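Local coordinates for protein acyl-ACP thioesterase (Bacteroides thetaiotaomicron, PDB 2ESS) that probably hydrolyses the thioester of fatty acyl chains carried on acyl carrier protein, releasing free fatty acids, at residues A[2-10]-A[136-144]; A[185-194]-A[240-248]. All coordinates share one frame; numbering follows the deposited sequence.

Contact 1 of 2, residues A[2-10]-A[136-144]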
loop_
_atom_site.group_PDB
_atom_site.type_symbol
_atom_site.label_atom_id
_atom_site.label_comp_id
_atom_site.label_asym_id
_atom_site.label_seq_id
_atom_site.Cartn_x
_atom_site.Cartn_y
_atom_site.Cartn_z
HETATM N N MSE A 2 31.359 -9.941 16.893
HETATM C CA MSE A 2 30.144 -10.229 16.075
HETATM C C MSE A 2 30.505 -10.644 14.639
HETATM O O MSE A 2 31.277 -9.953 13.959
HETATM C CB MSE A 2 29.258 -8.990 16.057
HETATM C CG MSE A 2 27.877 -9.225 15.538
HETATM SE SE MSE A 2 26.898 -7.551 15.489
HETATM C CE MSE A 2 26.970 -7.075 17.454
ATOM N N SER A 3 29.963 -11.779 14.182
ATOM C CA SER A 3 30.285 -12.325 12.850
ATOM C C SER A 3 29.637 -11.483 11.766
ATOM O O SER A 3 28.726 -10.691 12.052
ATOM C CB SER A 3 29.833 -13.798 12.716
ATOM O OG SER A 3 28.506 -13.928 12.191
ATOM N N GLU A 4 30.085 -11.667 10.524
ATOM C CA GLU A 4 29.495 -10.930 9.388
ATOM C C GLU A 4 28.009 -11.260 9.194
ATOM O O GLU A 4 27.182 -10.351 9.030
ATOM C CB GLU A 4 30.283 -11.175 8.092
ATOM C CG GLU A 4 31.712 -10.659 8.155
ATOM C CD GLU A 4 31.744 -9.189 8.478
ATOM O OE1 GLU A 4 31.185 -8.425 7.667
ATOM O OE2 GLU A 4 32.278 -8.809 9.552
ATOM N N GLU A 5 27.673 -12.551 9.232
ATOM C CA GLU A 5 26.270 -12.985 9.229
ATOM C C GLU A 5 25.430 -12.279 10.308
ATOM O O GLU A 5 24.266 -11.972 10.076
ATOM C CB GLU A 5 26.185 -14.503 9.420
ATOM N N ASN A 6 26.020 -12.049 11.483
ATOM C CA ASN A 6 25.316 -11.428 12.633
ATOM C C ASN A 6 24.912 -9.940 12.464
ATOM O O ASN A 6 24.060 -9.436 13.184
ATOM C CB ASN A 6 26.174 -11.552 13.904
ATOM C CG ASN A 6 26.215 -12.964 14.469
ATOM O OD1 ASN A 6 25.277 -13.753 14.311
ATOM N ND2 ASN A 6 27.307 -13.280 15.156
ATOM N N LYS A 7 25.534 -9.254 11.517
ATOM C CA LYS A 7 25.230 -7.854 11.212
ATOM C C LYS A 7 24.078 -7.693 10.226
ATOM O O LYS A 7 23.666 -6.584 9.953
ATOM C CB LYS A 7 26.464 -7.194 10.616
ATOM C CG LYS A 7 27.664 -7.232 11.535
ATOM C CD LYS A 7 28.940 -7.001 10.790
ATOM C CE LYS A 7 30.112 -6.852 11.747
ATOM N NZ LYS A 7 31.325 -6.392 11.020
ATOM N N ILE A 8 23.593 -8.804 9.680
ATOM C CA ILE A 8 22.470 -8.845 8.738
ATOM C C ILE A 8 21.131 -8.980 9.470
ATOM O O ILE A 8 20.977 -9.782 10.377
ATOM C CB ILE A 8 22.646 -10.008 7.695
ATOM C CG1 ILE A 8 23.969 -9.833 6.948
ATOM C CG2 ILE A 8 21.487 -10.035 6.713
ATOM C CD1 ILE A 8 24.448 -11.089 6.206
ATOM N N GLY A 9 20.173 -8.149 9.107
ATOM C CA GLY A 9 18.814 -8.325 9.524
ATOM C C GLY A 9 18.046 -9.070 8.444
ATOM O O GLY A 9 18.142 -8.728 7.264
ATOM N N THR A 10 17.237 -10.034 8.857
ATOM C CA THR A 10 16.390 -10.831 7.950
ATOM C C THR A 10 14.921 -10.756 8.351
ATOM O O THR A 10 14.579 -11.000 9.488
ATOM C CB THR A 10 16.809 -12.349 7.950
ATOM O OG1 THR A 10 18.228 -12.467 7.762
ATOM C CG2 THR A 10 16.033 -13.144 6.858
ATOM N N VAL A 136 28.964 2.051 12.954
ATOM C CA VAL A 136 30.217 1.572 12.404
ATOM C C VAL A 136 30.464 0.132 12.781
ATOM O O VAL A 136 31.098 -0.595 12.020
ATOM C CB VAL A 136 31.425 2.448 12.824
ATOM C CG1 VAL A 136 32.705 1.749 12.476
ATOM C CG2 VAL A 136 31.345 3.809 12.150
ATOM N N ASP A 137 29.935 -0.279 13.939
ATOM C CA ASP A 137 30.030 -1.643 14.410
ATOM C C ASP A 137 29.307 -2.658 13.514
ATOM O O ASP A 137 29.546 -3.856 13.619
ATOM C CB ASP A 137 29.495 -1.751 15.848
ATOM C CG ASP A 137 30.194 -0.788 16.831
ATOM O OD1 ASP A 137 31.366 -0.405 16.630
ATOM O OD2 ASP A 137 29.552 -0.397 17.820
ATOM N N TYR A 138 28.430 -2.182 12.628
ATOM C CA TYR A 138 27.597 -3.056 11.814
ATOM C C TYR A 138 27.977 -3.067 10.318
ATOM O O TYR A 138 27.299 -3.714 9.504
ATOM C CB TYR A 138 26.129 -2.693 12.007
ATOM C CG TYR A 138 25.646 -3.036 13.406
ATOM C CD1 TYR A 138 25.247 -4.339 13.730
ATOM C CD2 TYR A 138 25.613 -2.069 14.395
ATOM C CE1 TYR A 138 24.815 -4.644 15.020
ATOM C CE2 TYR A 138 25.226 -2.357 15.664
ATOM C CZ TYR A 138 24.811 -3.637 15.979
ATOM O OH TYR A 138 24.386 -3.885 17.259
ATOM N N ILE A 139 29.078 -2.403 9.968
ATOM C CA ILE A 139 29.596 -2.469 8.595
ATOM C C ILE A 139 29.911 -3.931 8.240
ATOM O O ILE A 139 30.594 -4.626 8.975
ATOM C CB ILE A 139 30.829 -1.561 8.390
ATOM C CG1 ILE A 139 30.396 -0.093 8.413
ATOM C CG2 ILE A 139 31.515 -1.895 7.053
ATOM C CD1 ILE A 139 31.450 0.869 8.830
ATOM N N CYS A 140 29.398 -4.380 7.102
ATOM C CA CYS A 140 29.291 -5.765 6.802
ATOM C C CYS A 140 29.684 -5.966 5.339
ATOM O O CYS A 140 29.280 -5.185 4.452
ATOM C CB CYS A 140 27.829 -6.173 7.055
ATOM S SG CYS A 140 27.327 -7.797 6.493
ATOM N N ASP A 141 30.425 -7.044 5.103
ATOM C CA ASP A 141 30.990 -7.371 3.790
ATOM C C ASP A 141 30.121 -8.317 2.939
ATOM O O ASP A 141 30.589 -8.851 1.944
ATOM C CB ASP A 141 32.407 -7.977 3.971
ATOM C CG ASP A 141 32.398 -9.389 4.602
ATOM O OD1 ASP A 141 31.318 -9.926 4.980
ATOM O OD2 ASP A 141 33.498 -9.974 4.725
ATOM N N GLU A 142 28.871 -8.538 3.311
ATOM C CA GLU A 142 27.975 -9.395 2.524
ATOM C C GLU A 142 27.894 -8.926 1.049
ATOM O O GLU A 142 27.777 -7.740 0.780
ATOM C CB GLU A 142 26.594 -9.372 3.178
ATOM C CG GLU A 142 25.525 -10.231 2.533
ATOM C CD GLU A 142 25.800 -11.725 2.683
ATOM O OE1 GLU A 142 25.162 -12.492 1.936
ATOM O OE2 GLU A 142 26.637 -12.124 3.534
ATOM N N PRO A 143 27.970 -9.858 0.086
ATOM C CA PRO A 143 27.963 -9.373 -1.305
ATOM C C PRO A 143 26.613 -8.870 -1.812
ATOM O O PRO A 143 25.535 -9.351 -1.400
ATOM C CB PRO A 143 28.393 -10.595 -2.119
ATOM C CG PRO A 143 28.611 -11.723 -1.148
ATOM C CD PRO A 143 28.056 -11.325 0.165
ATOM N N CYS A 144 26.687 -7.899 -2.710
ATOM C CA CYS A 144 25.508 -7.333 -3.356
ATOM C C CYS A 144 25.940 -7.023 -4.793
ATOM O O CYS A 144 26.320 -5.897 -5.113
ATOM C CB CYS A 144 25.095 -6.085 -2.601
ATOM S SG CYS A 144 23.613 -5.296 -3.164
HETATM O O HOH W 1 32.998 -6.379 7.957
HETATM O O HOH W 2 24.803 -4.143 8.937
#
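Met-2, a selenomethionine, sets its selenium beside Tyr-138, with SE 3.6 Å from CE1 of the ring. The approach is oblique, 53° off the ring normal. This Met-aromatic contact belongs to one of two conformers of Met-2 and is less certain than the rest. Glu-4 comes next. Its chain bends at chi2 (-57°), which folds the carboxylate back toward Lys-7 and the backbone of 139-141. OE1 accepts the backbone N of Asp-141 at 3.0 Å, a fairly straight bond with an N-H angle of 163°. A water also donates to OE1 and to Ile-139 O, bridging the two segments. OD1 of Asp-141 lies 3.1 Å from Glu-4 OE1, acceptor against acceptor, and the two carboxylate planes are steeply turned. Lys-7 is extended beyond CG, and its CB and CD run past CB of Cys-140. NZ then donates to Ile-139 O at 2.8 Å, nearly along the carbonyl axis. The same NZ forms a salt bridge with Glu-4 OE2 at 3.0 Å, on the syn side but somewhat out of the carboxylate plane. A second water donates to Lys-7 O and Tyr-138 O. Lys-7 O is also bonded by NE2 of His-42. Ile-8 closes the contact with apolar packing: its CG1 lies 4.0 Å from Cys-140 SG, and CD1 packs on the side chain of Glu-142. Backbone bonds tie Gly-9 to Thr-83 and Cys-140 to Val-85, both partners on strand 78-88. The contact thus joins the N-terminal lead into strand 9-14 to the long connection after strand 106-118. Glu-4 and Lys-7 act as one paired charge that grips backbone groups of 139-141. The charge of Lys-7 probably offsets that of Glu-4, whose carboxylate lies against the like-charged Asp-141.

Contact 2 of 2, residues A[185-194]-A[240-248]; sequences ILDLFPIELY and VCRSKVIFE
Phe-247, Phe-189 and Tyr-194 form an aromatic cluster. Phe-247 turns an edge toward the face of Phe-189, with centroids 5.5 Å apart and planes at 67°. It also turns an edge toward the face of Tyr-194, here offset, with planes at 64°. A CH-pi contact adds to these: Leu-193 CG sits over the centre of the Phe-247 ring, 3.8 Å from its centroid. With chi1 at -151°, Leu-193 swings CG beside its own carbonyl carbon and over that face. With an alanine in place of Phe-247, Phe-189 and Tyr-194 would probably lose the ring edge against their faces, and Leu-193 the ring under its CG.

Apolar packing continues along the strand. Val-245 CG2 meets Phe-189 CZ at 3.9 Å, the two side chains coming from opposite directions. Ile-185 CD1 touches CB of Ser-243 at 3.8 Å. The hydroxyl of Ser-243 is bonded to Glu-203 O on the neighbouring strand.

One polar bond braces the helical side. Tyr-194 OH donates to Leu-186 O at 2.6 Å, which ties helix 191-196 back to the backbone at Leu-186. Tyr-194 also stacks on Tyr-167 of the second subunit.

The helix-on-sheet packing fits the hotdog fold, in which an antiparallel sheet wraps a helix. Across this interface, cohesion comes from carbon and ring contacts, not from polar bonds.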
loop_
_atom_site.group_PDB
_atom_site.type_symbol
_atom_site.label_atom_id
_atom_site.label_comp_id
_atom_site.label_asym_id
_atom_site.label_seq_id
_atom_site.Cartn_x
_atom_site.Cartn_y
_atom_site.Cartn_z
ATOM N N ILE A 185 5.419 6.763 -11.488
ATOM C CA ILE A 185 6.345 6.586 -12.597
ATOM C C ILE A 185 5.989 5.321 -13.377
ATOM O O ILE A 185 5.909 5.328 -14.626
ATOM C CB ILE A 185 7.824 6.571 -12.086
ATOM C CG1 ILE A 185 8.223 7.976 -11.617
ATOM C CG2 ILE A 185 8.797 6.100 -13.172
ATOM C CD1 ILE A 185 9.426 7.984 -10.765
ATOM N N LEU A 186 5.757 4.246 -12.632
ATOM C CA LEU A 186 5.425 2.953 -13.245
ATOM C C LEU A 186 4.089 2.990 -13.943
ATOM O O LEU A 186 3.917 2.276 -14.914
ATOM C CB LEU A 186 5.524 1.799 -12.256
ATOM C CG LEU A 186 6.993 1.608 -11.772
ATOM C CD1 LEU A 186 7.125 0.383 -10.896
ATOM C CD2 LEU A 186 7.999 1.537 -12.950
ATOM N N ASP A 187 3.193 3.907 -13.556
ATOM C CA ASP A 187 1.929 4.110 -14.326
ATOM C C ASP A 187 2.097 4.788 -15.675
ATOM O O ASP A 187 1.157 4.826 -16.423
ATOM C CB ASP A 187 0.869 4.880 -13.517
ATOM C CG ASP A 187 0.262 4.034 -12.358
ATOM O OD1 ASP A 187 0.261 2.793 -12.475
ATOM O OD2 ASP A 187 -0.220 4.610 -11.345
ATOM N N LEU A 188 3.276 5.316 -15.998
ATOM C CA LEU A 188 3.517 5.897 -17.313
ATOM C C LEU A 188 3.595 4.849 -18.422
ATOM O O LEU A 188 3.382 5.188 -19.574
ATOM C CB LEU A 188 4.834 6.696 -17.317
ATOM C CG LEU A 188 4.865 7.925 -16.412
ATOM C CD1 LEU A 188 6.294 8.373 -16.213
ATOM C CD2 LEU A 188 3.950 9.059 -16.988
ATOM N N PHE A 189 3.903 3.584 -18.106
ATOM C CA PHE A 189 4.257 2.635 -19.170
ATOM C C PHE A 189 3.068 1.846 -19.668
ATOM O O PHE A 189 2.214 1.486 -18.881
ATOM C CB PHE A 189 5.364 1.702 -18.724
ATOM C CG PHE A 189 6.590 2.436 -18.347
ATOM C CD1 PHE A 189 7.448 2.900 -19.327
ATOM C CD2 PHE A 189 6.827 2.763 -17.035
ATOM C CE1 PHE A 189 8.547 3.614 -18.995
ATOM C CE2 PHE A 189 7.928 3.495 -16.684
ATOM C CZ PHE A 189 8.792 3.919 -17.659
ATOM N N PRO A 190 3.029 1.570 -20.989
ATOM C CA PRO A 190 1.903 0.892 -21.585
ATOM C C PRO A 190 1.766 -0.513 -21.052
ATOM O O PRO A 190 2.768 -1.180 -20.760
ATOM C CB PRO A 190 2.208 0.881 -23.091
ATOM C CG PRO A 190 3.588 1.284 -23.245
ATOM C CD PRO A 190 4.061 1.928 -21.969
ATOM N N ILE A 191 0.526 -0.940 -20.933
ATOM C CA ILE A 191 0.223 -2.218 -20.358
ATOM C C ILE A 191 0.839 -3.377 -21.187
ATOM O O ILE A 191 1.219 -4.402 -20.606
ATOM C CB ILE A 191 -1.319 -2.362 -20.134
ATOM C CG1 ILE A 191 -1.610 -3.048 -18.796
ATOM C CG2 ILE A 191 -1.991 -3.082 -21.286
ATOM C CD1 ILE A 191 -1.394 -2.153 -17.534
ATOM N N GLU A 192 0.971 -3.192 -22.512
ATOM C CA GLU A 192 1.611 -4.185 -23.394
ATOM C C GLU A 192 3.046 -4.484 -22.970
ATOM O O GLU A 192 3.533 -5.583 -23.182
ATOM C CB GLU A 192 1.588 -3.723 -24.860
ATOM N N LEU A 193 3.712 -3.507 -22.364
ATOM C CA LEU A 193 5.071 -3.689 -21.849
ATOM C C LEU A 193 5.069 -4.632 -20.633
ATOM O O LEU A 193 5.871 -5.546 -20.535
ATOM C CB LEU A 193 5.650 -2.312 -21.476
ATOM C CG LEU A 193 7.128 -2.011 -21.529
ATOM C CD1 LEU A 193 7.848 -2.746 -22.686
ATOM C CD2 LEU A 193 7.272 -0.497 -21.657
ATOM N N TYR A 194 4.142 -4.407 -19.716
ATOM C CA TYR A 194 4.005 -5.250 -18.549
ATOM C C TYR A 194 3.468 -6.648 -18.922
ATOM O O TYR A 194 3.726 -7.631 -18.226
ATOM C CB TYR A 194 3.078 -4.576 -17.542
ATOM C CG TYR A 194 3.672 -3.349 -16.906
ATOM C CD1 TYR A 194 4.781 -3.442 -16.074
ATOM C CD2 TYR A 194 3.102 -2.108 -17.095
ATOM C CE1 TYR A 194 5.324 -2.306 -15.482
ATOM C CE2 TYR A 194 3.610 -0.992 -16.501
ATOM C CZ TYR A 194 4.734 -1.079 -15.718
ATOM O OH TYR A 194 5.235 0.062 -15.127
ATOM N N VAL A 240 12.010 17.085 -8.879
ATOM C CA VAL A 240 11.840 16.426 -7.580
ATOM C C VAL A 240 12.401 15.003 -7.526
ATOM O O VAL A 240 12.859 14.563 -6.468
ATOM C CB VAL A 240 10.368 16.465 -7.067
ATOM C CG1 VAL A 240 9.972 17.948 -6.852
ATOM C CG2 VAL A 240 9.401 15.735 -8.027
ATOM N N CYS A 241 12.345 14.272 -8.632
ATOM C CA CYS A 241 13.045 12.989 -8.680
ATOM C C CYS A 241 13.350 12.594 -10.097
ATOM O O CYS A 241 12.803 13.161 -11.031
ATOM C CB CYS A 241 12.282 11.907 -7.946
ATOM S SG CYS A 241 10.695 11.535 -8.564
ATOM N N ARG A 242 14.249 11.620 -10.232
ATOM C CA ARG A 242 14.594 10.995 -11.491
ATOM C C ARG A 242 14.574 9.497 -11.256
ATOM O O ARG A 242 14.719 9.022 -10.095
ATOM C CB ARG A 242 15.972 11.462 -12.007
ATOM C CG ARG A 242 15.963 12.904 -12.464
ATOM C CD ARG A 242 17.288 13.393 -13.063
ATOM N NE ARG A 242 18.110 13.790 -11.962
ATOM C CZ ARG A 242 18.339 15.035 -11.577
ATOM N NH1 ARG A 242 17.866 16.091 -12.233
ATOM N NH2 ARG A 242 19.085 15.200 -10.509
ATOM N N SER A 243 14.393 8.768 -12.360
ATOM C CA SER A 243 14.251 7.336 -12.340
ATOM C C SER A 243 14.809 6.726 -13.604
ATOM O O SER A 243 14.846 7.353 -14.669
ATOM C CB SER A 243 12.773 6.960 -12.149
ATOM O OG SER A 243 12.567 5.559 -12.180
ATOM N N LYS A 244 15.289 5.500 -13.452
ATOM C CA LYS A 244 15.694 4.682 -14.562
ATOM C C LYS A 244 14.966 3.336 -14.447
ATOM O O LYS A 244 14.895 2.731 -13.373
ATOM C CB LYS A 244 17.195 4.529 -14.558
ATOM C CG LYS A 244 17.767 3.829 -15.756
ATOM C CD LYS A 244 19.271 3.618 -15.605
ATOM C CE LYS A 244 20.016 4.928 -15.544
ATOM N NZ LYS A 244 21.465 4.752 -15.793
ATOM N N VAL A 245 14.388 2.909 -15.559
ATOM C CA VAL A 245 13.582 1.684 -15.630
ATOM C C VAL A 245 14.137 0.885 -16.784
ATOM O O VAL A 245 14.196 1.373 -17.932
ATOM C CB VAL A 245 12.095 1.976 -15.856
ATOM C CG1 VAL A 245 11.279 0.736 -15.567
ATOM C CG2 VAL A 245 11.581 3.104 -14.986
ATOM N N ILE A 246 14.618 -0.312 -16.481
ATOM C CA ILE A 246 15.085 -1.234 -17.520
ATOM C C ILE A 246 14.171 -2.471 -17.542
ATOM O O ILE A 246 14.035 -3.184 -16.548
ATOM C CB ILE A 246 16.580 -1.605 -17.326
ATOM C CG1 ILE A 246 17.443 -0.308 -17.388
ATOM C CG2 ILE A 246 17.034 -2.590 -18.401
ATOM C CD1 ILE A 246 18.882 -0.503 -17.087
ATOM N N PHE A 247 13.533 -2.688 -18.674
ATOM C CA PHE A 247 12.696 -3.857 -18.893
ATOM C C PHE A 247 13.494 -4.944 -19.585
ATOM O O PHE A 247 14.490 -4.654 -20.242
ATOM C CB PHE A 247 11.513 -3.529 -19.792
ATOM C CG PHE A 247 10.453 -2.719 -19.130
ATOM C CD1 PHE A 247 10.545 -1.345 -19.066
ATOM C CD2 PHE A 247 9.327 -3.340 -18.590
ATOM C CE1 PHE A 247 9.539 -0.602 -18.467
ATOM C CE2 PHE A 247 8.317 -2.596 -18.001
ATOM C CZ PHE A 247 8.427 -1.230 -17.923
ATOM N N GLU A 248 13.053 -6.191 -19.422
ATOM C CA GLU A 248 13.453 -7.271 -20.337
ATOM C C GLU A 248 12.354 -8.330 -20.577
ATOM O O GLU A 248 11.569 -8.678 -19.665
ATOM C CB GLU A 248 14.735 -7.919 -19.831
ATOM C CG GLU A 248 14.562 -8.886 -18.686
ATOM C CD GLU A 248 15.723 -9.851 -18.590
ATOM O OE1 GLU A 248 16.848 -9.492 -19.023
ATOM O OE2 GLU A 248 15.496 -10.971 -18.084
ATOM O OXT GLU A 248 12.228 -8.894 -21.686
#

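Overall arrangement
From the N terminus, 2-10 leads into strand 9-14, an outermost strand of the sheet within this chain. Contact 1 closes the first long loop when the chain returns at 136-144, and fixes the N-terminal lead to the link after strand 106-118. That loop takes in helices 28-45 and 50-55 and four strands. The chain then passes strand 161-164 and enters helix 178-186. Contact 2 closes the second loop, round three strands, and holds the helical stretch 185-194 against the C-terminal strand 238-247. The two loops follow in series and neither nest nor cross. The centres of contact 1 and contact 2 lie about 33 Å apart. Both reach the same antiparallel sheet.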